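Single-stranded DNA specific exonuclease RecJ (Thermus thermophilus, PDB 2ZXR) degrades single-stranded DNA, but not single-stranded RNA, from the 5' end towards the 3' end as an exonuclease that requires divalent metal ions such as magnesium. Local coordinates at residues P643-F646 / S647-L650; P13-A16 / Q17-E20; R578-P581 / P582-G586. One frame throughout, in Å; residues are numbered along the deposited sequence.

Contact 1: P643-F646 / S647-L650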
ATOM      1  N   PRO A 643     -17.918  -8.241  20.271  1.00 26.88           N
ATOM      2  CA  PRO A 643     -19.020  -9.013  19.701  1.00 26.67           C
ATOM      3  C   PRO A 643     -18.937  -9.370  18.226  1.00 25.79           C
ATOM      4  O   PRO A 643     -19.212 -10.505  17.856  1.00 25.33           O
ATOM      5  CB  PRO A 643     -20.256  -8.163  20.043  1.00 26.75           C
ATOM      6  CG  PRO A 643     -19.851  -7.494  21.332  1.00 26.46           C
ATOM      7  CD  PRO A 643     -18.435  -7.075  21.011  1.00 27.13           C
ATOM      8  N   GLY A 644     -18.564  -8.409  17.386  1.00 25.25           N
ATOM      9  CA  GLY A 644     -18.469  -8.682  15.960  1.00 23.11           C
ATOM     10  C   GLY A 644     -17.413  -9.707  15.573  1.00 21.93           C
ATOM     11  O   GLY A 644     -17.710 -10.644  14.831  1.00 20.66           O
ATOM     12  N   LEU A 645     -16.187  -9.521  16.080  1.00 21.22           N
ATOM     13  CA  LEU A 645     -15.045 -10.412  15.806  1.00 20.55           C
ATOM     14  C   LEU A 645     -15.233 -11.787  16.425  1.00 20.16           C
ATOM     15  O   LEU A 645     -14.869 -12.809  15.857  1.00 19.69           O
ATOM     16  CB  LEU A 645     -13.757  -9.777  16.350  1.00 20.04           C
ATOM     17  CG  LEU A 645     -13.292  -8.569  15.517  1.00 20.44           C
ATOM     18  CD1 LEU A 645     -12.259  -7.707  16.245  1.00 20.13           C
ATOM     19  CD2 LEU A 645     -12.750  -9.107  14.191  1.00 20.93           C
ATOM     20  N   PHE A 646     -15.808 -11.803  17.613  1.00 20.96           N
ATOM     21  CA  PHE A 646     -16.045 -13.060  18.313  1.00 20.51           C
ATOM     22  C   PHE A 646     -17.104 -13.833  17.543  1.00 20.46           C
ATOM     23  O   PHE A 646     -16.960 -15.035  17.309  1.00 19.28           O
ATOM     24  CB  PHE A 646     -16.549 -12.783  19.715  1.00 19.52           C
ATOM     25  CG  PHE A 646     -16.757 -14.010  20.512  1.00 21.23           C
ATOM     26  CD1 PHE A 646     -15.671 -14.715  21.012  1.00 20.93           C
ATOM     27  CD2 PHE A 646     -18.040 -14.489  20.744  1.00 21.11           C
ATOM     28  CE1 PHE A 646     -15.862 -15.868  21.723  1.00 21.34           C
ATOM     29  CE2 PHE A 646     -18.227 -15.647  21.462  1.00 22.13           C
ATOM     30  CZ  PHE A 646     -17.142 -16.334  21.950  1.00 21.36           C
ATOM     31  N   SER A 647     -18.171 -13.123  17.154  1.00 20.12           N
ATOM     32  CA  SER A 647     -19.254 -13.740  16.394  1.00 21.05           C
ATOM     33  C   SER A 647     -18.709 -14.265  15.071  1.00 21.40           C
ATOM     34  O   SER A 647     -19.037 -15.363  14.650  1.00 22.09           O
ATOM     35  CB  SER A 647     -20.371 -12.722  16.091  1.00 21.11           C
ATOM     36  OG  SER A 647     -21.097 -12.352  17.254  1.00 22.34           O
ATOM     37  N   GLU A 648     -17.876 -13.468  14.414  1.00 21.16           N
ATOM     38  CA  GLU A 648     -17.340 -13.884  13.129  1.00 21.70           C
ATOM     39  C   GLU A 648     -16.476 -15.115  13.305  1.00 22.14           C
ATOM     40  O   GLU A 648     -16.569 -16.090  12.534  1.00 21.71           O
ATOM     41  CB  GLU A 648     -16.509 -12.754  12.505  1.00 21.70           C
ATOM     42  CG  GLU A 648     -15.833 -13.171  11.224  1.00 22.91           C
ATOM     43  CD  GLU A 648     -14.983 -12.066  10.633  1.00 24.85           C
ATOM     44  OE1 GLU A 648     -14.210 -11.423  11.385  1.00 24.41           O
ATOM     45  OE2 GLU A 648     -15.093 -11.859   9.411  1.00 25.43           O
ATOM     46  N   ALA A 649     -15.629 -15.051  14.327  1.00 22.03           N
ATOM     47  CA  ALA A 649     -14.709 -16.127  14.639  1.00 22.14           C
ATOM     48  C   ALA A 649     -15.454 -17.408  14.996  1.00 22.71           C
ATOM     49  O   ALA A 649     -14.985 -18.520  14.709  1.00 21.65           O
ATOM     50  CB  ALA A 649     -13.813 -15.710  15.794  1.00 22.04           C
ATOM     51  N   LEU A 650     -16.604 -17.248  15.645  1.00 23.07           N
ATOM     52  CA  LEU A 650     -17.392 -18.403  16.045  1.00 23.54           C
ATOM     53  C   LEU A 650     -17.923 -19.096  14.798  1.00 23.86           C
ATOM     54  O   LEU A 650     -17.914 -20.321  14.721  1.00 23.51           O
ATOM     55  CB  LEU A 650     -18.531 -17.977  16.982  1.00 22.53           C
ATOM     56  CG  LEU A 650     -19.441 -19.110  17.484  1.00 22.67           C
ATOM     57  CD1 LEU A 650     -18.611 -20.279  18.008  1.00 22.68           C
ATOM     58  CD2 LEU A 650     -20.345 -18.576  18.572  1.00 21.02           C
TER
HETATM   59  O   HOH W   1     -12.987 -12.691  13.651  1.00 18.67           O

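Contact 2: P13-A16 / Q17-E20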
ATOM      1  N   PRO A  13     -12.460 -14.848   5.195  1.00 31.62           N
ATOM      2  CA  PRO A  13     -13.143 -15.282   3.970  1.00 32.85           C
ATOM      3  C   PRO A  13     -13.934 -16.555   4.236  1.00 33.54           C
ATOM      4  O   PRO A  13     -13.817 -17.156   5.313  1.00 33.37           O
ATOM      5  CB  PRO A  13     -11.984 -15.524   3.002  1.00 32.21           C
ATOM      6  CG  PRO A  13     -10.921 -16.066   3.906  1.00 32.16           C
ATOM      7  CD  PRO A  13     -11.028 -15.194   5.163  1.00 31.22           C
ATOM      8  N   PRO A  14     -14.775 -16.966   3.276  1.00 34.13           N
ATOM      9  CA  PRO A  14     -15.531 -18.201   3.507  1.00 34.24           C
ATOM     10  C   PRO A  14     -14.534 -19.366   3.539  1.00 34.92           C
ATOM     11  O   PRO A  14     -13.620 -19.467   2.704  1.00 33.66           O
ATOM     12  CB  PRO A  14     -16.512 -18.265   2.323  1.00 34.92           C
ATOM     13  CG  PRO A  14     -16.021 -17.183   1.338  1.00 36.00           C
ATOM     14  CD  PRO A  14     -15.385 -16.142   2.217  1.00 34.95           C
ATOM     15  N   LEU A  15     -14.700 -20.240   4.520  1.00 34.93           N
ATOM     16  CA  LEU A  15     -13.781 -21.358   4.679  1.00 35.30           C
ATOM     17  C   LEU A  15     -13.432 -22.185   3.443  1.00 34.85           C
ATOM     18  O   LEU A  15     -12.258 -22.485   3.224  1.00 34.23           O
ATOM     19  CB  LEU A  15     -14.277 -22.285   5.779  1.00 35.54           C
ATOM     20  CG  LEU A  15     -14.088 -21.776   7.203  1.00 36.56           C
ATOM     21  CD1 LEU A  15     -13.535 -22.944   8.031  1.00 37.17           C
ATOM     22  CD2 LEU A  15     -13.125 -20.603   7.255  1.00 35.33           C
ATOM     23  N   ALA A  16     -14.423 -22.569   2.646  1.00 34.13           N
ATOM     24  CA  ALA A  16     -14.111 -23.362   1.457  1.00 34.99           C
ATOM     25  C   ALA A  16     -13.186 -22.601   0.502  1.00 35.20           C
ATOM     26  O   ALA A  16     -12.335 -23.215  -0.132  1.00 36.11           O
ATOM     27  CB  ALA A  16     -15.386 -23.788   0.734  1.00 34.68           C
ATOM     28  N   GLN A  17     -13.337 -21.277   0.394  1.00 35.48           N
ATOM     29  CA  GLN A  17     -12.450 -20.508  -0.479  1.00 35.34           C
ATOM     30  C   GLN A  17     -11.091 -20.308   0.209  1.00 34.70           C
ATOM     31  O   GLN A  17     -10.049 -20.320  -0.439  1.00 34.81           O
ATOM     32  CB  GLN A  17     -13.044 -19.139  -0.823  1.00 36.60           C
ATOM     33  CG  GLN A  17     -14.448 -19.158  -1.412  1.00 37.89           C
ATOM     34  CD  GLN A  17     -14.904 -17.760  -1.836  1.00 40.22           C
ATOM     35  OE1 GLN A  17     -16.101 -17.446  -1.822  1.00 41.75           O
ATOM     36  NE2 GLN A  17     -13.951 -16.921  -2.225  1.00 39.39           N
ATOM     37  N   TRP A  18     -11.094 -20.141   1.526  1.00 33.80           N
ATOM     38  CA  TRP A  18      -9.839 -19.946   2.262  1.00 32.64           C
ATOM     39  C   TRP A  18      -8.986 -21.189   2.007  1.00 32.64           C
ATOM     40  O   TRP A  18      -7.786 -21.112   1.708  1.00 30.53           O
ATOM     41  CB  TRP A  18     -10.139 -19.823   3.751  1.00 33.07           C
ATOM     42  CG  TRP A  18      -9.124 -19.116   4.611  1.00 33.95           C
ATOM     43  CD1 TRP A  18      -7.784 -18.924   4.355  1.00 33.64           C
ATOM     44  CD2 TRP A  18      -9.359 -18.592   5.923  1.00 33.80           C
ATOM     45  NE1 TRP A  18      -7.180 -18.315   5.439  1.00 34.24           N
ATOM     46  CE2 TRP A  18      -8.123 -18.103   6.412  1.00 33.28           C
ATOM     47  CE3 TRP A  18     -10.498 -18.493   6.737  1.00 33.71           C
ATOM     48  CZ2 TRP A  18      -7.997 -17.523   7.672  1.00 34.00           C
ATOM     49  CZ3 TRP A  18     -10.369 -17.914   7.995  1.00 35.09           C
ATOM     50  CH2 TRP A  18      -9.128 -17.437   8.449  1.00 34.16           C
ATOM     51  N   ARG A  19      -9.634 -22.341   2.134  1.00 32.81           N
ATOM     52  CA  ARG A  19      -8.988 -23.621   1.919  1.00 33.71           C
ATOM     53  C   ARG A  19      -8.483 -23.790   0.488  1.00 33.70           C
ATOM     54  O   ARG A  19      -7.392 -24.317   0.276  1.00 32.88           O
ATOM     55  CB  ARG A  19      -9.961 -24.754   2.282  1.00 33.25           C
ATOM     56  CG  ARG A  19      -9.954 -25.077   3.773  1.00 33.87           C
ATOM     57  CD  ARG A  19     -11.280 -25.666   4.241  1.00 33.70           C
ATOM     58  NE  ARG A  19     -11.156 -26.298   5.556  1.00 33.13           N
ATOM     59  CZ  ARG A  19     -12.192 -26.724   6.274  1.00 33.57           C
ATOM     60  NH1 ARG A  19     -13.427 -26.581   5.803  1.00 31.63           N
ATOM     61  NH2 ARG A  19     -11.990 -27.309   7.454  1.00 34.40           N
ATOM     62  N   GLU A  20      -9.283 -23.358  -0.484  1.00 34.86           N
ATOM     63  CA  GLU A  20      -8.904 -23.453  -1.895  1.00 36.42           C
ATOM     64  C   GLU A  20      -7.624 -22.664  -2.151  1.00 35.86           C
ATOM     65  O   GLU A  20      -6.722 -23.142  -2.850  1.00 36.54           O
ATOM     66  CB  GLU A  20     -10.031 -22.927  -2.788  1.00 37.96           C
ATOM     67  CG  GLU A  20     -11.254 -23.838  -2.771  1.00 42.04           C
ATOM     68  CD  GLU A  20     -12.477 -23.254  -3.467  1.00 44.24           C
ATOM     69  OE1 GLU A  20     -13.465 -24.013  -3.634  1.00 45.07           O
ATOM     70  OE2 GLU A  20     -12.461 -22.048  -3.836  1.00 45.66           O
TER

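Contact 3: R578-P581 / P582-G586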
ATOM      1  N   ARG A 578     -29.903 -23.945  35.827  1.00 39.63           N
ATOM      2  CA  ARG A 578     -31.074 -24.187  35.006  1.00 38.92           C
ATOM      3  C   ARG A 578     -30.534 -24.485  33.584  1.00 39.17           C
ATOM      4  O   ARG A 578     -30.513 -23.616  32.705  1.00 38.54           O
ATOM      5  CB  ARG A 578     -31.995 -22.950  35.011  1.00 37.02           C
ATOM      6  CG  ARG A 578     -33.283 -23.121  34.208  1.00 35.95           C
ATOM      7  CD  ARG A 578     -34.134 -21.829  34.107  1.00 35.63           C
ATOM      8  NE  ARG A 578     -35.107 -21.962  33.030  1.00 35.15           N
ATOM      9  CZ  ARG A 578     -35.528 -20.980  32.238  1.00 36.90           C
ATOM     10  NH1 ARG A 578     -36.416 -21.249  31.285  1.00 36.98           N
ATOM     11  NH2 ARG A 578     -35.078 -19.734  32.383  1.00 37.10           N
ATOM     12  N   LEU A 579     -30.079 -25.724  33.391  1.00 39.74           N
ATOM     13  CA  LEU A 579     -29.525 -26.190  32.114  1.00 39.59           C
ATOM     14  C   LEU A 579     -30.516 -26.230  30.969  1.00 39.07           C
ATOM     15  O   LEU A 579     -31.627 -26.745  31.112  1.00 38.52           O
ATOM     16  CB  LEU A 579     -28.918 -27.574  32.262  1.00 40.36           C
ATOM     17  CG  LEU A 579     -27.553 -27.633  32.941  1.00 41.68           C
ATOM     18  CD1 LEU A 579     -26.582 -26.749  32.160  1.00 42.73           C
ATOM     19  CD2 LEU A 579     -27.668 -27.168  34.397  1.00 43.07           C
ATOM     20  N   LEU A 580     -30.086 -25.696  29.827  1.00 37.35           N
ATOM     21  CA  LEU A 580     -30.902 -25.639  28.624  1.00 37.13           C
ATOM     22  C   LEU A 580     -30.055 -25.872  27.374  1.00 37.04           C
ATOM     23  O   LEU A 580     -28.824 -25.786  27.410  1.00 36.84           O
ATOM     24  CB  LEU A 580     -31.570 -24.256  28.512  1.00 36.33           C
ATOM     25  CG  LEU A 580     -32.647 -23.792  29.503  1.00 36.85           C
ATOM     26  CD1 LEU A 580     -32.876 -22.302  29.296  1.00 35.70           C
ATOM     27  CD2 LEU A 580     -33.976 -24.565  29.281  1.00 35.96           C
ATOM     28  N   PRO A 581     -30.708 -26.197  26.250  1.00 37.80           N
ATOM     29  CA  PRO A 581     -29.984 -26.420  24.996  1.00 37.56           C
ATOM     30  C   PRO A 581     -29.662 -25.013  24.468  1.00 37.12           C
ATOM     31  O   PRO A 581     -30.451 -24.073  24.654  1.00 36.49           O
ATOM     32  CB  PRO A 581     -31.008 -27.156  24.141  1.00 38.02           C
ATOM     33  CG  PRO A 581     -32.295 -26.531  24.577  1.00 38.32           C
ATOM     34  CD  PRO A 581     -32.150 -26.475  26.083  1.00 38.23           C
ATOM     35  N   PRO A 582     -28.516 -24.858  23.793  1.00 36.79           N
ATOM     36  CA  PRO A 582     -28.057 -23.574  23.241  1.00 36.09           C
ATOM     37  C   PRO A 582     -29.079 -22.721  22.484  1.00 36.49           C
ATOM     38  O   PRO A 582     -29.093 -21.495  22.615  1.00 35.83           O
ATOM     39  CB  PRO A 582     -26.870 -23.980  22.372  1.00 36.30           C
ATOM     40  CG  PRO A 582     -27.249 -25.391  21.915  1.00 36.01           C
ATOM     41  CD  PRO A 582     -27.758 -25.985  23.210  1.00 37.05           C
ATOM     42  N   GLU A 583     -29.932 -23.354  21.688  1.00 36.76           N
ATOM     43  CA  GLU A 583     -30.926 -22.603  20.928  1.00 36.81           C
ATOM     44  C   GLU A 583     -31.972 -21.950  21.854  1.00 36.67           C
ATOM     45  O   GLU A 583     -32.765 -21.107  21.414  1.00 35.27           O
ATOM     46  CB  GLU A 583     -31.623 -23.509  19.902  1.00 38.63           C
ATOM     47  CG  GLU A 583     -32.455 -24.611  20.536  1.00 39.91           C
ATOM     48  CD  GLU A 583     -31.658 -25.864  20.842  1.00 41.28           C
ATOM     49  OE1 GLU A 583     -30.412 -25.788  20.966  1.00 40.93           O
ATOM     50  OE2 GLU A 583     -32.297 -26.935  20.973  1.00 42.28           O
ATOM     51  N   GLU A 584     -32.000 -22.325  23.128  1.00 35.48           N
ATOM     52  CA  GLU A 584     -32.961 -21.653  23.991  1.00 35.96           C
ATOM     53  C   GLU A 584     -32.339 -20.898  25.169  1.00 33.57           C
ATOM     54  O   GLU A 584     -32.960 -19.992  25.710  1.00 34.10           O
ATOM     55  CB  GLU A 584     -34.085 -22.607  24.444  1.00 37.55           C
ATOM     56  CG  GLU A 584     -33.732 -23.663  25.447  1.00 41.82           C
ATOM     57  CD  GLU A 584     -34.827 -24.740  25.515  1.00 44.86           C
ATOM     58  OE1 GLU A 584     -35.018 -25.350  26.592  1.00 45.79           O
ATOM     59  OE2 GLU A 584     -35.488 -24.978  24.474  1.00 45.56           O
ATOM     60  N   ALA A 585     -31.120 -21.246  25.558  1.00 30.82           N
ATOM     61  CA  ALA A 585     -30.454 -20.517  26.635  1.00 28.16           C
ATOM     62  C   ALA A 585     -29.871 -19.189  26.098  1.00 26.50           C
ATOM     63  O   ALA A 585     -29.221 -19.160  25.050  1.00 24.60           O
ATOM     64  CB  ALA A 585     -29.336 -21.351  27.203  1.00 27.47           C
ATOM     65  N   GLY A 586     -30.106 -18.099  26.813  1.00 24.79           N
ATOM     66  CA  GLY A 586     -29.534 -16.827  26.410  1.00 23.91           C
ATOM     67  C   GLY A 586     -28.127 -16.638  26.994  1.00 24.15           C
ATOM     68  O   GLY A 586     -27.480 -15.603  26.775  1.00 23.92           O
TER

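Contact 1: P643-F646 / S647-L650
S647 turns back on the turn of helix before it and grips the carbonyl of P643 twice. Its hydroxyl donates to P643 O with OG 2.7 Å away, and its backbone N donates to the same oxygen at 2.9 Å. The two donors come in from opposite faces of the carbonyl plane, each tilted out of it by roughly 30°, so the oxygen is clasped between them. The hydroxyl gets there because OG sits beside the serine's own backbone N, trans to its carbonyl carbon (chi1 -70°). One residue along, E648 takes another route: its extended chain brings OE1 to a water that donates to it at 2.9 Å and also to L645 O at 2.9 Å. That carbonyl already receives A649 N at 2.8 Å, so it too is held twice. The methyl L645 CD2 lies 3.9 Å from E648 OE1, alongside the bridge. F646 uses its side chain differently. The bond leaving its backbone points away from S647-L650, though CB still touches S647 N, and CG is trans to the backbone N (chi1 -177°); its carbonyl O accepts L650 N at 2.8 Å.

Beyond this first shell, the F646 ring packs on L634 and A637 of helix 624-639 and on A541 and P543, seating the first turns of helix 643-655 between that helix and edge strand 541-543 in the C-terminal domain. S647 OG is also bonded to the backbone N of F540 and of A541, and E648 OE2 to L12 N; the ion pair of E648 with R633 is long and weak. A serine hydroxyl that gives its proton to P643 O is left with lone pairs for these amides, so one buried oxygen ties the helix to the chain leading into the sheet.

Contact 2: P13-A16 / Q17-E20
P13 lies over one face of the W18 indole, the tight end of this contact. CD of the proline stands 3.9 Å from the centroid of the six-membered ring, only 19° off its normal, a clear CH-pi contact, while P13 CG comes within 3.6 Å of W18 CD2, nearer the shared bond of the bicycle. L15 reaches the same benzene part obliquely: its CD2 methyl is 3.4 Å from W18 CE3. The indole lies back under the proline because W18 CG is trans to its backbone N (chi1 -157°), and its NE1 is bonded to P29 O, which helps to fix the ring's rotation. L33 of helix 29-37 and L626 and L629 of helix 624-639 pack around the same tryptophan.

The backbone here is the start of helix 15-25, with P14 as N-cap. P14 O takes W18 N in a good bond of 2.9 Å, running nearly along the C=O axis, and a weaker one from Q17 N, bent to 123°. The bond from W18 N opens the i to i+4 ladder, and R19 N to L15 O continues it. Two prolines in succession, both in an extended, polyproline-like backbone, thus lead the chain into the helix and put P13 on the indole.

On the other side of the helix things are looser. A16 and E20 look out to solvent, joined by the backbone bond from E20 N to A16 O, 3.1 Å long, and the E20 chain lies back against that same carbonyl oxygen. Q17 lays its aliphatic stem by P14, CG to CG 3.7 Å. Between the two sides runs R19: its CD passes 3.5 Å from L15 O, L15 CD1 hovers off-centre over one face of the guanidinium, and NE goes on to a salt bridge with E623.

Contact 3: R578-P581 / P582-G586
Over one face of the E584 carboxylate sits the ring of P581, its CG and CD very close to the group. E583 OE2 also lies against this proline, 3.4 Å from P581 CB, so two acidic ends flank different parts of one ring. A third flat group, the R578 guanidinium, has L580 CD1 centred over one face, 4.1 Å above the plane. That same methyl is 4.0 Å from A585 CA, and L580 CD1 thus lies between the guanidinium and A585; R578 NH1 and E584 OE1 carry opposite charges but remain 6.4 Å apart. L580 CB completes the apolar side, 3.9 Å from A585 CB.

Both glutamates fold back over the proline because CG in each is wedged between backbone N and carbonyl carbon (chi1 65° for E583, 72° for E584); E583 bends again at its second torsion, whereas E584 runs on extended. The very short approaches of the E584 carboxylate to P581 and L580 are doubtful in detail, and R578, L580, P581 and E584 all touch a crystal neighbour, which may shape this surface.

The backbone makes a type I beta turn with P582 and E583 at its corners. P581 O accepts E584 N at 2.8 Å from well above the carbonyl plane and A585 N at 3.0 Å from the opposite face; the latter, an i to i+4 bond, adds an alpha turn over the beta turn, and no regular helix follows. This short link carries the chain from edge strand 578-579 past strand 558-560 to strand 587-588 of the C-terminal domain's parallel sheet. P582 and A585 rest on Y560 of the strand being crossed, and P582 O is bonded to W588 NE1 and R599 NH1.

In the fold
Contacts 1 and 2 are neighbours in space although they stand near opposite ends of the chain: their centres are 17 Å apart and their nearest atoms about 6 Å. Helix 624-639 bridges them, and the bond from L12 N to E648 runs from the residue just before P13. Contact 3 shares the C-terminal domain with contact 1, centre to centre 20 Å, and its strand belongs to the same parallel sheet, at the other edge from strand 541-543. Contacts 2 and 3 lie farther apart, 31 Å between centres. None adjoins the magnesium held by D84, D136, H160, H161 and D221 in the catalytic part of the molecule.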